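Local atomic coordinates of endoglucanase (PDB entry 3X17), a protein that hydrolyses internal beta-1,4-glucosidic bonds in cellulose as a metal-containing family 9 glycoside hydrolase. Residues 194-198 with 220-226; 120-124 with 208-212; 123-127 with 546-550; 186-190 with 543-547; 227-231 with 293-297. All coordinates share one frame; numbering follows the deposited sequence.

Contact 1. Residues 194-198 with 220-226. With CA (calcium ion), chain D.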
# COMPACT_ATOMS: atom_id res chain seq x y z
N LEU A 194 -1.96 3.90 -7.25
CA LEU A 194 -0.82 4.07 -8.16
C LEU A 194 -1.04 5.28 -9.08
O LEU A 194 -0.11 6.05 -9.35
CB LEU A 194 -0.55 2.80 -8.98
CG LEU A 194 -0.35 1.50 -8.18
CD1 LEU A 194 -0.16 0.32 -9.17
CD2 LEU A 194 0.85 1.55 -7.19
N LEU A 195 -2.28 5.48 -9.50
CA LEU A 195 -2.57 6.57 -10.42
C LEU A 195 -2.27 7.89 -9.73
O LEU A 195 -1.72 8.82 -10.34
CB LEU A 195 -4.04 6.54 -10.86
CG LEU A 195 -4.39 5.66 -12.06
CD1 LEU A 195 -5.91 5.60 -12.19
CD2 LEU A 195 -3.77 6.18 -13.36
N LYS A 196 -2.64 7.98 -8.46
CA LYS A 196 -2.49 9.22 -7.69
C LYS A 196 -1.02 9.49 -7.42
O LYS A 196 -0.60 10.64 -7.38
CB LYS A 196 -3.25 9.08 -6.36
CG LYS A 196 -3.61 10.38 -5.72
CD LYS A 196 -4.44 11.26 -6.66
CE LYS A 196 -4.26 12.72 -6.25
NZ LYS A 196 -4.80 13.63 -7.31
N ALA A 197 -0.27 8.43 -7.11
CA ALA A 197 1.18 8.54 -7.01
C ALA A 197 1.74 9.18 -8.28
O ALA A 197 2.63 10.04 -8.20
CB ALA A 197 1.81 7.17 -6.81
N TYR A 198 1.33 8.68 -9.43
CA TYR A 198 1.86 9.19 -10.67
C TYR A 198 1.43 10.63 -10.89
O TYR A 198 2.23 11.48 -11.22
CB TYR A 198 1.48 8.35 -11.88
CG TYR A 198 1.87 9.06 -13.17
CD1 TYR A 198 3.19 9.02 -13.64
CD2 TYR A 198 0.98 9.92 -13.81
CE1 TYR A 198 3.57 9.70 -14.79
CE2 TYR A 198 1.37 10.66 -14.93
CZ TYR A 198 2.66 10.55 -15.40
OH TYR A 198 3.02 11.26 -16.50
N PRO A 220 4.73 6.33 -19.30
CA PRO A 220 5.36 5.94 -18.04
C PRO A 220 4.95 4.53 -17.64
O PRO A 220 3.77 4.19 -17.72
CB PRO A 220 4.80 6.96 -17.05
CG PRO A 220 4.54 8.19 -17.93
CD PRO A 220 3.93 7.55 -19.15
N ASP A 221 5.93 3.71 -17.26
CA ASP A 221 5.71 2.29 -17.00
C ASP A 221 4.68 2.08 -15.90
O ASP A 221 3.94 1.12 -15.93
CB ASP A 221 7.03 1.61 -16.61
CG ASP A 221 7.90 1.32 -17.81
OD1 ASP A 221 7.50 1.70 -18.92
OD2 ASP A 221 8.99 0.75 -17.64
N ILE A 222 4.67 2.95 -14.89
CA ILE A 222 3.70 2.82 -13.80
C ILE A 222 2.29 2.86 -14.38
O ILE A 222 1.42 2.12 -13.94
CB ILE A 222 3.85 3.93 -12.71
CG1 ILE A 222 2.93 3.64 -11.49
CG2 ILE A 222 3.48 5.28 -13.27
CD1 ILE A 222 3.24 2.34 -10.76
N LEU A 223 2.10 3.62 -15.46
CA LEU A 223 0.80 3.68 -16.15
C LEU A 223 0.51 2.45 -17.00
O LEU A 223 -0.60 1.95 -17.01
CB LEU A 223 0.66 4.96 -17.00
CG LEU A 223 0.75 6.27 -16.21
CD1 LEU A 223 0.45 7.46 -17.10
CD2 LEU A 223 -0.17 6.24 -14.99
N ASP A 224 1.53 1.88 -17.62
CA ASP A 224 1.38 0.56 -18.22
C ASP A 224 0.96 -0.47 -17.18
O ASP A 224 0.10 -1.30 -17.45
CB ASP A 224 2.65 0.11 -18.92
CG ASP A 224 2.97 0.97 -20.13
OD1 ASP A 224 2.06 1.25 -20.95
OD2 ASP A 224 4.11 1.48 -20.17
N GLU A 225 1.55 -0.42 -15.99
CA GLU A 225 1.17 -1.42 -14.99
C GLU A 225 -0.29 -1.22 -14.59
O GLU A 225 -1.06 -2.18 -14.56
CB GLU A 225 2.05 -1.37 -13.75
CG GLU A 225 1.84 -2.60 -12.84
CD GLU A 225 2.29 -3.90 -13.53
OE1 GLU A 225 3.37 -3.87 -14.16
OE2 GLU A 225 1.54 -4.90 -13.49
N VAL A 226 -0.63 0.00 -14.20
CA VAL A 226 -2.00 0.36 -13.89
C VAL A 226 -2.95 -0.13 -14.98
O VAL A 226 -4.04 -0.61 -14.69
CB VAL A 226 -2.18 1.88 -13.73
CG1 VAL A 226 -3.65 2.27 -13.86
CG2 VAL A 226 -1.60 2.34 -12.38
CA CA D . 6.22 2.38 -21.02

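Contact 2. Residues 120-124 with 208-212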
# COMPACT_ATOMS: atom_id res chain seq x y z
N LEU A 120 11.08 2.71 -4.55
CA LEU A 120 10.00 2.91 -5.53
C LEU A 120 10.02 1.86 -6.65
O LEU A 120 8.99 1.27 -6.97
CB LEU A 120 10.08 4.31 -6.15
CG LEU A 120 9.00 4.68 -7.16
CD1 LEU A 120 7.59 4.51 -6.54
CD2 LEU A 120 9.20 6.13 -7.69
N TYR A 121 11.19 1.66 -7.26
CA TYR A 121 11.37 0.66 -8.32
C TYR A 121 10.88 -0.72 -7.87
O TYR A 121 10.13 -1.38 -8.57
CB TYR A 121 12.86 0.57 -8.69
CG TYR A 121 13.20 -0.48 -9.74
CD1 TYR A 121 13.02 -0.22 -11.09
CD2 TYR A 121 13.74 -1.71 -9.38
CE1 TYR A 121 13.32 -1.18 -12.06
CE2 TYR A 121 14.09 -2.68 -10.34
CZ TYR A 121 13.89 -2.39 -11.68
OH TYR A 121 14.21 -3.33 -12.64
N ALA A 122 11.35 -1.17 -6.71
CA ALA A 122 11.11 -2.53 -6.31
C ALA A 122 9.61 -2.67 -6.03
O ALA A 122 8.99 -3.68 -6.39
CB ALA A 122 11.93 -2.85 -5.03
N ALA A 123 9.06 -1.69 -5.33
CA ALA A 123 7.67 -1.76 -4.91
C ALA A 123 6.75 -1.72 -6.10
O ALA A 123 5.76 -2.40 -6.11
CB ALA A 123 7.32 -0.61 -3.96
N ALA A 124 7.01 -0.79 -7.03
CA ALA A 124 6.21 -0.68 -8.24
C ALA A 124 6.35 -1.91 -9.16
O ALA A 124 5.37 -2.41 -9.72
CB ALA A 124 6.56 0.59 -9.00
N GLY A 208 10.07 3.21 -19.41
CA GLY A 208 11.21 2.31 -19.29
C GLY A 208 11.70 2.15 -17.87
O GLY A 208 12.53 1.30 -17.60
N GLN A 209 11.18 2.96 -16.95
CA GLN A 209 11.55 2.85 -15.53
C GLN A 209 11.55 1.43 -14.96
O GLN A 209 12.43 1.07 -14.16
CB GLN A 209 10.68 3.74 -14.66
CG GLN A 209 11.07 3.66 -13.15
CD GLN A 209 10.05 4.33 -12.26
OE1 GLN A 209 8.91 4.54 -12.67
NE2 GLN A 209 10.46 4.71 -11.05
N LEU A 210 10.57 0.61 -15.34
CA LEU A 210 10.26 -0.58 -14.55
C LEU A 210 10.66 -1.87 -15.25
O LEU A 210 10.34 -2.97 -14.78
CB LEU A 210 8.76 -0.60 -14.19
CG LEU A 210 8.36 0.54 -13.25
CD1 LEU A 210 6.83 0.58 -12.98
CD2 LEU A 210 9.17 0.46 -11.96
N HIS A 211 11.38 -1.73 -16.37
CA HIS A 211 11.82 -2.88 -17.14
C HIS A 211 10.68 -3.85 -17.38
O HIS A 211 10.72 -5.01 -16.95
CB HIS A 211 12.99 -3.55 -16.44
CG HIS A 211 14.16 -2.63 -16.25
ND1 HIS A 211 14.72 -2.38 -15.02
CD2 HIS A 211 14.76 -1.76 -17.11
CE1 HIS A 211 15.69 -1.50 -15.14
NE2 HIS A 211 15.73 -1.10 -16.40
N LEU A 212 9.69 -3.37 -18.11
CA LEU A 212 8.47 -4.12 -18.38
C LEU A 212 8.41 -4.54 -19.86
O LEU A 212 9.12 -3.98 -20.69
CB LEU A 212 7.25 -3.24 -18.06
CG LEU A 212 7.05 -2.77 -16.62
CD1 LEU A 212 5.78 -1.94 -16.51
CD2 LEU A 212 6.97 -3.95 -15.68

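Contact 3. Residues 123-127 with 546-550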
# COMPACT_ATOMS: atom_id res chain seq x y z
N ALA A 123 9.06 -1.69 -5.33
CA ALA A 123 7.67 -1.76 -4.91
C ALA A 123 6.75 -1.72 -6.10
O ALA A 123 5.76 -2.40 -6.11
CB ALA A 123 7.32 -0.61 -3.96
N ALA A 124 7.01 -0.79 -7.03
CA ALA A 124 6.21 -0.68 -8.24
C ALA A 124 6.35 -1.91 -9.16
O ALA A 124 5.37 -2.41 -9.72
CB ALA A 124 6.56 0.59 -9.00
N ARG A 125 7.57 -2.38 -9.36
CA ARG A 125 7.81 -3.50 -10.26
C ARG A 125 7.26 -4.82 -9.73
O ARG A 125 7.02 -5.70 -10.46
CB ARG A 125 9.27 -3.65 -10.72
CG ARG A 125 9.37 -4.25 -12.14
CD ARG A 125 10.72 -4.20 -12.86
NE ARG A 125 11.41 -5.40 -12.53
CZ ARG A 125 11.68 -6.41 -13.32
NH1 ARG A 125 11.40 -6.38 -14.59
NH2 ARG A 125 12.25 -7.44 -12.80
N SER A 126 7.05 -4.90 -8.44
CA SER A 126 6.47 -6.09 -7.84
C SER A 126 5.10 -6.45 -8.44
O SER A 126 4.80 -7.62 -8.60
CB SER A 126 6.39 -5.94 -6.32
OG SER A 126 5.27 -5.17 -5.92
N TYR A 127 4.32 -5.44 -8.86
CA TYR A 127 3.05 -5.69 -9.54
C TYR A 127 3.27 -6.52 -10.83
O TYR A 127 2.51 -7.44 -11.13
CB TYR A 127 2.34 -4.37 -9.88
CG TYR A 127 1.82 -3.65 -8.65
CD1 TYR A 127 0.65 -4.05 -8.06
CD2 TYR A 127 2.55 -2.64 -8.04
CE1 TYR A 127 0.23 -3.52 -6.85
CE2 TYR A 127 2.11 -2.05 -6.86
CZ TYR A 127 0.94 -2.49 -6.28
OH TYR A 127 0.46 -1.91 -5.12
N ASN A 546 1.05 -2.59 -1.12
CA ASN A 546 2.06 -1.97 -1.95
C ASN A 546 1.66 -0.62 -2.52
O ASN A 546 2.51 0.18 -2.90
CB ASN A 546 2.48 -2.94 -3.06
CG ASN A 546 3.76 -3.68 -2.72
OD1 ASN A 546 3.82 -4.34 -1.69
ND2 ASN A 546 4.85 -3.40 -3.46
N ALA A 547 0.36 -0.39 -2.60
CA ALA A 547 -0.15 0.82 -3.24
C ALA A 547 0.24 2.08 -2.46
O ALA A 547 0.75 3.02 -3.04
CB ALA A 547 -1.66 0.73 -3.41
N PRO A 548 -0.01 2.11 -1.14
CA PRO A 548 0.43 3.31 -0.42
C PRO A 548 1.95 3.35 -0.25
O PRO A 548 2.52 4.43 -0.06
CB PRO A 548 -0.28 3.20 0.95
CG PRO A 548 -0.56 1.72 1.11
CD PRO A 548 -0.84 1.23 -0.29
N LEU A 549 2.60 2.18 -0.28
CA LEU A 549 4.06 2.15 -0.30
C LEU A 549 4.63 2.86 -1.54
O LEU A 549 5.55 3.66 -1.44
CB LEU A 549 4.61 0.71 -0.17
CG LEU A 549 6.13 0.55 -0.31
CD1 LEU A 549 6.92 1.41 0.70
CD2 LEU A 549 6.57 -0.93 -0.26
N VAL A 550 4.13 2.51 -2.71
CA VAL A 550 4.53 3.20 -3.93
C VAL A 550 4.22 4.70 -3.83
O VAL A 550 5.04 5.52 -4.21
CB VAL A 550 3.82 2.62 -5.19
CG1 VAL A 550 3.94 3.58 -6.40
CG2 VAL A 550 4.40 1.25 -5.55

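Contact 4. Residues 186-190 with 543-547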
# COMPACT_ATOMS: atom_id res chain seq x y z
N THR A 186 -9.81 -4.82 -4.12
CA THR A 186 -8.44 -4.37 -3.90
C THR A 186 -7.80 -3.85 -5.18
O THR A 186 -7.00 -2.92 -5.14
CB THR A 186 -7.55 -5.50 -3.32
OG1 THR A 186 -7.83 -6.71 -4.04
CG2 THR A 186 -7.80 -5.71 -1.81
N THR A 187 -8.10 -4.50 -6.31
CA THR A 187 -7.52 -4.11 -7.59
C THR A 187 -7.89 -2.68 -7.93
O THR A 187 -7.04 -1.92 -8.40
CB THR A 187 -7.97 -5.03 -8.78
OG1 THR A 187 -7.41 -6.33 -8.60
CG2 THR A 187 -7.44 -4.49 -10.16
N ALA A 188 -9.14 -2.30 -7.68
CA ALA A 188 -9.60 -0.97 -8.02
C ALA A 188 -8.97 0.11 -7.13
O ALA A 188 -8.42 1.09 -7.64
CB ALA A 188 -11.14 -0.90 -8.02
N VAL A 189 -8.87 -0.13 -5.82
CA VAL A 189 -8.27 0.89 -4.94
C VAL A 189 -6.76 0.94 -5.14
O VAL A 189 -6.12 1.96 -4.85
CB VAL A 189 -8.59 0.69 -3.43
CG1 VAL A 189 -10.09 0.65 -3.19
CG2 VAL A 189 -7.87 -0.53 -2.82
N THR A 190 -6.18 -0.20 -5.49
CA THR A 190 -4.76 -0.27 -5.75
C THR A 190 -4.45 0.54 -7.00
O THR A 190 -3.59 1.42 -6.98
CB THR A 190 -4.33 -1.75 -5.98
OG1 THR A 190 -4.39 -2.43 -4.73
CG2 THR A 190 -2.90 -1.83 -6.53
N ILE A 543 -1.57 -6.58 -2.86
CA ILE A 543 -1.49 -5.47 -3.80
C ILE A 543 -1.91 -4.14 -3.13
O ILE A 543 -1.38 -3.08 -3.47
CB ILE A 543 -2.33 -5.71 -5.09
CG1 ILE A 543 -3.80 -6.01 -4.75
CG2 ILE A 543 -1.69 -6.81 -5.94
CD1 ILE A 543 -4.73 -6.02 -5.97
N ASP A 544 -2.91 -4.18 -2.24
CA ASP A 544 -3.34 -2.94 -1.58
C ASP A 544 -2.36 -2.47 -0.49
O ASP A 544 -2.44 -1.34 -0.03
CB ASP A 544 -4.79 -3.03 -1.08
CG ASP A 544 -4.96 -4.04 0.04
OD1 ASP A 544 -4.43 -5.16 -0.10
OD2 ASP A 544 -5.63 -3.72 1.06
N TYR A 545 -1.39 -3.31 -0.13
CA TYR A 545 -0.36 -2.90 0.82
C TYR A 545 0.70 -2.11 0.07
O TYR A 545 1.18 -1.09 0.55
CB TYR A 545 0.30 -4.10 1.48
CG TYR A 545 -0.61 -5.02 2.27
CD1 TYR A 545 -1.93 -4.64 2.61
CD2 TYR A 545 -0.10 -6.18 2.83
CE1 TYR A 545 -2.72 -5.48 3.42
CE2 TYR A 545 -0.87 -7.02 3.59
CZ TYR A 545 -2.18 -6.69 3.87
OH TYR A 545 -2.87 -7.52 4.70
N ASN A 546 1.05 -2.59 -1.12
CA ASN A 546 2.06 -1.97 -1.95
C ASN A 546 1.66 -0.62 -2.52
O ASN A 546 2.51 0.18 -2.90
CB ASN A 546 2.48 -2.94 -3.06
CG ASN A 546 3.76 -3.68 -2.72
OD1 ASN A 546 3.82 -4.34 -1.69
ND2 ASN A 546 4.85 -3.40 -3.46
N ALA A 547 0.36 -0.39 -2.60
CA ALA A 547 -0.15 0.82 -3.24
C ALA A 547 0.24 2.08 -2.46
O ALA A 547 0.75 3.02 -3.04
CB ALA A 547 -1.66 0.73 -3.41

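Contact 5. Residues 227-231 with 293-297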
# COMPACT_ATOMS: atom_id res chain seq x y z
N ARG A 227 -2.55 0.01 -16.24
CA ARG A 227 -3.43 -0.34 -17.33
C ARG A 227 -3.70 -1.85 -17.35
O ARG A 227 -4.80 -2.26 -17.59
CB ARG A 227 -2.84 0.12 -18.67
CG ARG A 227 -3.88 0.10 -19.77
CD ARG A 227 -3.35 -0.32 -21.12
NE ARG A 227 -2.87 0.81 -21.89
CZ ARG A 227 -3.27 1.13 -23.12
NH1 ARG A 227 -4.18 0.41 -23.78
NH2 ARG A 227 -2.73 2.20 -23.69
N TRP A 228 -2.67 -2.65 -17.06
CA TRP A 228 -2.86 -4.08 -16.85
C TRP A 228 -4.00 -4.33 -15.87
O TRP A 228 -4.88 -5.14 -16.13
CB TRP A 228 -1.57 -4.73 -16.33
CG TRP A 228 -1.59 -6.25 -16.36
CD1 TRP A 228 -1.95 -7.10 -15.34
CD2 TRP A 228 -1.26 -7.10 -17.48
NE1 TRP A 228 -1.89 -8.41 -15.77
CE2 TRP A 228 -1.47 -8.43 -17.08
CE3 TRP A 228 -0.82 -6.84 -18.79
CZ2 TRP A 228 -1.21 -9.52 -17.92
CZ3 TRP A 228 -0.60 -7.93 -19.65
CH2 TRP A 228 -0.80 -9.25 -19.21
N GLY A 229 -4.00 -3.64 -14.73
CA GLY A 229 -5.03 -3.90 -13.72
C GLY A 229 -6.38 -3.46 -14.22
O GLY A 229 -7.38 -4.16 -14.04
N LEU A 230 -6.43 -2.30 -14.87
CA LEU A 230 -7.70 -1.72 -15.29
C LEU A 230 -8.34 -2.51 -16.43
O LEU A 230 -9.58 -2.59 -16.53
CB LEU A 230 -7.50 -0.28 -15.72
CG LEU A 230 -7.02 0.66 -14.61
CD1 LEU A 230 -6.93 2.04 -15.20
CD2 LEU A 230 -8.05 0.62 -13.47
N GLU A 231 -7.50 -3.05 -17.31
CA GLU A 231 -7.98 -3.88 -18.43
C GLU A 231 -8.63 -5.18 -17.96
O GLU A 231 -9.64 -5.64 -18.53
CB GLU A 231 -6.86 -4.13 -19.44
CG GLU A 231 -6.62 -2.87 -20.26
CD GLU A 231 -5.62 -3.02 -21.39
OE1 GLU A 231 -4.66 -3.80 -21.25
OE2 GLU A 231 -5.74 -2.26 -22.40
N ASP A 293 -2.64 8.17 -24.19
CA ASP A 293 -3.40 7.21 -24.96
C ASP A 293 -4.86 7.60 -24.93
O ASP A 293 -5.59 7.19 -24.03
CB ASP A 293 -3.23 5.80 -24.40
CG ASP A 293 -3.68 4.73 -25.38
OD1 ASP A 293 -4.69 4.94 -26.07
OD2 ASP A 293 -2.96 3.73 -25.54
N ALA A 294 -5.27 8.43 -25.88
CA ALA A 294 -6.61 9.03 -25.90
C ALA A 294 -7.72 7.99 -26.11
O ALA A 294 -8.80 8.12 -25.54
CB ALA A 294 -6.69 10.16 -26.96
N ALA A 295 -7.43 6.94 -26.88
CA ALA A 295 -8.38 5.84 -27.08
C ALA A 295 -8.61 5.03 -25.77
O ALA A 295 -9.72 4.62 -25.46
CB ALA A 295 -7.87 4.92 -28.18
N PHE A 296 -7.54 4.77 -25.04
CA PHE A 296 -7.69 4.07 -23.77
C PHE A 296 -8.40 4.95 -22.75
O PHE A 296 -9.27 4.49 -22.03
CB PHE A 296 -6.32 3.63 -23.23
CG PHE A 296 -6.40 2.95 -21.91
CD1 PHE A 296 -6.81 1.63 -21.83
CD2 PHE A 296 -6.23 3.69 -20.74
CE1 PHE A 296 -6.92 0.99 -20.58
CE2 PHE A 296 -6.34 3.06 -19.49
CZ PHE A 296 -6.71 1.71 -19.42
N ALA A 297 -8.01 6.22 -22.70
CA ALA A 297 -8.76 7.23 -21.96
C ALA A 297 -10.28 7.21 -22.17
O ALA A 297 -11.02 7.21 -21.20
CB ALA A 297 -8.22 8.63 -22.26

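Contact 1. Residues 194-198 with 220-226
Segments 194-198 and 220-226 run almost antiparallel, their axes 162° apart and 9.9 Å from each other at closest approach, so that L194 lies across from V226 and Y198 across from I222. No hydrogen bond joins them, and the interface is made of hydrocarbon. L194 and V226 lie alongside each other, pointing opposite ways, CB of L194 meeting CG2 of V226 at 3.6 Å. The other branch of V226, CG1, packs on L195, meeting its CG at 3.9 Å. Y198 has CG anti to its own backbone nitrogen (chi1 171°), which swings the ring into the start of the second helix. There L223 CD1 sits over one ring face, 4.1 Å from the centroid of Y198, as a CH-pi contact, while P220 CG touches Y198 CE1 at 3.6 Å. P220 is the N-cap residue, and its carbonyl takes bonds from the amides of both L223 and D224. D221 OD1 and D224 OD2, which take no part in the packing, each bind calcium at 2.5 Å; D207, E214, N217 and V219 complete the site. Successive helices packed antiparallel are typical of the (alpha/alpha)6 barrel; here the second begins at a calcium site.

Contact 2. Residues 120-124 with 208-212
Y121 reaches across to the 208-212 loop with its ring edge and hydroxyl, passing the backbone of Q209 to meet the imidazole of H211. A chi1 of 178° carries the ring outward from helix 115-130. The carbonyl oxygen O of Q209 lies in the plane of the ring, 3.2 Å from Y121 CE1. Beyond it, the hydroxyl OH of Y121 and ND1 of H211 form a short hydrogen bond of 2.6 Å, the oxygen lying at the edge of the imidazole. The two rings meet rim to rim with planes 70° apart, so neither stacks on the other. Deeper in, L210 CD2 fills the angle between Y121 CD1 at 4.0 Å and A124 CB at 3.9 Å. A phenylalanine in place of Y121 would probably leave H211 ND1 without its hydroxyl mate and the imidazole freer to turn. The type I turn from G208 to H211 gives the amides of G208 and L210 to the carboxylate of D221, a calcium ligand. The chemistry is thus split: an apolar wedge seals the buried side, while at the more exposed side the Y121-H211 bond, with R125 NH1 on H211 O nearby, ties the loop to helix 115-130.

Contact 3. Residues 123-127 with 546-550
The first and last long helices of the catalytic domain, 115-130 and 543-558, meet here, with A123 set against V550 and N546 reaching across toward the carbonyl of A123. N546 ND2 donates to A123 O at 3.0 Å with an N-H...O angle of 142°, the oxygen lying close to the amide plane. A second donor grips the same oxygen: S126 OG, one turn further along, bonds to A123 O at 2.8 Å from above the carbonyl plane. The amide of N546 is held at its other points as well, since ND2 also donates to G505 O and OD1 accepts from the amide of L507. Its rotation is thereby fixed. A leucine in place of N546 would probably strand the backbone groups of G505 and L507 and leave A123 O to the serine hydroxyl. The helices run in roughly opposite directions, 141° apart, so that the end of the domain's chain packs back against its beginning and closes the circle of the (alpha/alpha)6 barrel. The apolar part is compact: A123 CB touches L549 CD2 at 3.8 Å, and V550 CG2 rests on the backbone amide nitrogen N of A124 at 3.6 Å. Y127 runs alongside N546, pointing the other way, with its ring nearly perpendicular to the amide, the planes 83° apart. Its hydroxyl oxygen OH comes 3.1 Å from N546 CB. The polar partner of that hydroxyl is the carbonyl of I543, one turn back along the last helix, and the tyrosine edge runs on from there to V550 CG2, 4.2 Å from Y127 CE2.

Contact 4. Residues 186-190 with 543-547
Van der Waals packing carries this contact, and I543 and T190 have the largest shares in it. I543 stretches across to T186 and T187: its terminal CD1 lies 3.7 Å from T186 OG1 and 3.7 Å from the amide nitrogen N of T187, crossing the T186 side chain at about a right angle. CG1 of I543 sits between the backbone nitrogen and carbonyl carbon (chi1 56°), which carries CD1 across to the first helix. T186 turns its methyl CG2 to the carboxylate of D544, 3.8 Å from D544 CG, and A547 CB rests against T190 CA at 4.0 Å. No hydrogen bond crosses between the segments. T190 OG1 donates to T186 O at 2.7 Å, and the T190 amide reaches the same oxygen from the opposite face of the carbonyl plane. With its proton spent there, the hydroxyl meets D544 CA and CB only by packing. T186 OG1 bonds to D176, which also joins I543 through the backbone. The segments run nearly parallel, 12° apart with axes 8.8 Å from each other, and lie near the chain's centre; this agrees with neighbouring inner helices of an (alpha/alpha)6 barrel, which share one direction.

Contact 5. Residues 227-231 with 293-297
R227 lies along one face of F296, and its chain can be followed over the ring to a pair of acids. From CB, a first torsion of -165° sends the chain to the phenyl group. CG stands over the ring face, 3.6 Å from the centroid of F296, in a CH-pi contact displaced toward the rim at CE1 and CZ. CD follows at 3.8 Å from F296 CE1. Bends at chi2 and chi3 keep CD and NE beside the ring, NE 4.0 Å from F296 CD1. CZ is 4.3 Å from the F296 centroid, an off-centre cation-pi contact in which the guanidinium plane is tilted 31° from the ring and F296 CG lies under its centre. The contact bridges helix 221-235 and the beginning of helix 294-312 in the outer part of the helical catalytic domain, where D293 is the N-cap: D293 OD1 accepts from F296 N at 3.0 Å. At the tip the two terminal nitrogens diverge. R227 NH1 makes a straight but weak salt bridge of 3.4 Å with E231 OE2, one turn along its own helix and in the guanidinium plane. R227 NH2 makes a salt bridge with D293 OD2, modelled at 2.4 Å, a separation so short that its exact value is doubtful; the guanidinium and carboxylate planes are 66° apart. D293 OD1 thus serves the helix start, while OD2 faces the arginine. On the ring edge, L230 CD1 and the CG of E231 close in on F296, L230 CD1 4.2 Å from F296 CZ.

In the fold
All five contacts belong to the helical catalytic domain. Contacts 3 and 4 share helix 543-558, with centres about 9 Å apart and close to the centre of the folded chain, and they touch through Y127 and I543. Contact 2 starts from the same helix, 115-130, as contact 3, and touches contact 1 at D221. Contact 1 joins helices 184-200 and 221-235; contact 5 continues outward along the latter, its centre about 11 Å from that of contact 1. Along the chain, contacts 1 and 5 come in series, both nested within the long loops closed by contacts 3 and 4. These bring the last helix back to the early ones, consistent with closure of the (alpha/alpha)6 barrel, with contacts 2 and 5 farther out.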